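Local coordinates for protein STE5 (Saccharomyces cerevisiae, PDB 3FZE), which acts as a scaffold in yeast pheromone signalling, its minimal scaffold domain co-catalysing phosphorylation of the MAP kinase Fus3 by Ste7, at residues Ser169-Phe172 with Val173-Leu177. Sequence-based numbering, arbitrary orientation. Where two conformers were deposited one is given.
Sequences SWTF and VLETL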
loop_
_atom_site.group_PDB
_atom_site.type_symbol
_atom_site.label_atom_id
_atom_site.label_comp_id
_atom_site.label_asym_id
_atom_site.label_seq_id
_atom_site.Cartn_x
_atom_site.Cartn_y
_atom_site.Cartn_z
ATOM N N SER A 169 2.738 -12.971 -3.659
ATOM C CA SER A 169 2.771 -12.820 -2.210
ATOM C C SER A 169 3.046 -11.392 -1.782
ATOM O O SER A 169 3.545 -10.574 -2.568
ATOM C CB SER A 169 3.823 -13.753 -1.593
ATOM O OG SER A 169 5.150 -13.322 -1.889
ATOM N N TRP A 170 2.733 -11.103 -0.522
ATOM C CA TRP A 170 3.124 -9.842 0.100
ATOM C C TRP A 170 4.634 -9.656 0.061
ATOM O O TRP A 170 5.135 -8.549 -0.152
ATOM C CB TRP A 170 2.640 -9.789 1.556
ATOM C CG TRP A 170 1.148 -9.638 1.683
ATOM C CD1 TRP A 170 0.245 -10.629 1.957
ATOM C CD2 TRP A 170 0.384 -8.436 1.522
ATOM N NE1 TRP A 170 -1.026 -10.119 1.984
ATOM C CE2 TRP A 170 -0.974 -8.777 1.716
ATOM C CE3 TRP A 170 0.711 -7.102 1.237
ATOM C CZ2 TRP A 170 -2.001 -7.835 1.639
ATOM C CZ3 TRP A 170 -0.315 -6.170 1.158
ATOM C CH2 TRP A 170 -1.651 -6.542 1.358
ATOM N N THR A 171 5.364 -10.741 0.279
ATOM C CA THR A 171 6.815 -10.673 0.325
ATOM C C THR A 171 7.376 -10.215 -1.017
ATOM O O THR A 171 8.222 -9.320 -1.071
ATOM C CB THR A 171 7.418 -12.025 0.741
ATOM O OG1 THR A 171 7.089 -12.286 2.112
ATOM C CG2 THR A 171 8.937 -12.016 0.583
ATOM N N PHE A 172 6.887 -10.808 -2.102
ATOM C CA PHE A 172 7.402 -10.449 -3.421
ATOM C C PHE A 172 7.113 -8.995 -3.762
ATOM O O PHE A 172 8.000 -8.271 -4.212
ATOM C CB PHE A 172 6.847 -11.359 -4.525
ATOM C CG PHE A 172 7.316 -10.969 -5.893
ATOM C CD1 PHE A 172 8.527 -11.427 -6.375
ATOM C CD2 PHE A 172 6.570 -10.102 -6.675
ATOM C CE1 PHE A 172 8.979 -11.049 -7.626
ATOM C CE2 PHE A 172 7.017 -9.717 -7.924
ATOM C CZ PHE A 172 8.222 -10.191 -8.396
ATOM N N VAL A 173 5.874 -8.567 -3.540
ATOM C CA VAL A 173 5.482 -7.192 -3.827
ATOM C C VAL A 173 6.311 -6.195 -3.032
ATOM O O VAL A 173 6.873 -5.243 -3.588
ATOM C CB VAL A 173 3.995 -6.953 -3.501
ATOM C CG1 VAL A 173 3.659 -5.468 -3.596
ATOM C CG2 VAL A 173 3.117 -7.755 -4.440
ATOM N N LEU A 174 6.404 -6.424 -1.728
ATOM C CA LEU A 174 7.067 -5.470 -0.843
ATOM C C LEU A 174 8.598 -5.490 -0.955
ATOM O O LEU A 174 9.239 -4.444 -0.879
ATOM C CB LEU A 174 6.594 -5.662 0.601
ATOM C CG LEU A 174 5.109 -5.341 0.782
ATOM C CD1 LEU A 174 4.640 -5.708 2.185
ATOM C CD2 LEU A 174 4.854 -3.870 0.480
ATOM N N GLU A 175 9.181 -6.672 -1.146
ATOM C CA GLU A 175 10.618 -6.767 -1.395
ATOM C C GLU A 175 10.950 -6.067 -2.710
ATOM O O GLU A 175 11.943 -5.344 -2.802
ATOM C CB GLU A 175 11.111 -8.225 -1.409
ATOM C CG GLU A 175 11.234 -8.827 -0.009
ATOM C CD GLU A 175 11.941 -10.175 0.009
ATOM O OE1 GLU A 175 12.106 -10.776 -1.064
ATOM O OE2 GLU A 175 12.322 -10.631 1.108
ATOM N N THR A 176 10.109 -6.264 -3.721
ATOM C CA THR A 176 10.336 -5.618 -5.010
ATOM C C THR A 176 10.254 -4.104 -4.871
ATOM O O THR A 176 11.084 -3.366 -5.416
ATOM C CB THR A 176 9.343 -6.093 -6.086
ATOM O OG1 THR A 176 9.521 -7.494 -6.302
ATOM C CG2 THR A 176 9.608 -5.353 -7.404
ATOM N N LEU A 177 9.267 -3.641 -4.116
ATOM C CA LEU A 177 9.113 -2.216 -3.905
ATOM C C LEU A 177 10.341 -1.632 -3.201
ATOM O O LEU A 177 10.932 -0.650 -3.665
ATOM C CB LEU A 177 7.835 -1.945 -3.107
ATOM C CG LEU A 177 7.582 -0.477 -2.749
ATOM C CD1 LEU A 177 7.373 0.370 -4.004
ATOM C CD2 LEU A 177 6.400 -0.381 -1.797
#
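Ser169 and Val173 meet at the start of helix 170-180: Val173 N donates almost straight (173°) to Ser169 O, beginning the helical bond ladder. Serine suits this N-cap because its short side chain can reach forward to a first-turn amide, OG accepting from Phe172 N at 3.1 Å. Trp170 O takes Leu174 N at 2.9 Å, while the buried indole is large and apolar enough to touch Val150 of strand 145-150, Leu31 and Ser36 of helix 35-50. In this vWA-like alpha/beta/alpha fold the helix packs on the sheet: Val173 lies on Ile148 and Val150, while Leu174 reaches helix 35-50, so apolar residues fit both places. Thr171 runs alongside Glu175, offering its methyl CG2 to the carboxylate carbon CD at 3.6 Å, and also touches Val39 of helix 35-50. Phe172 O is gripped twice by Thr176, by N at 3.0 Å and by OG1 at 2.7 Å, from opposite faces of the carbonyl plane. Phe172 CG, anti to the backbone N (chi1 177°), lies beside the carbonyl carbon, which brings the ring to Thr176, whose OG1 stands 3.6 Å above its plane, over the centre. Cutting Phe172 back to an alanine is likely to uncover that hydroxyl and open a gap against Thr5 and Ile6 of helix 2-14.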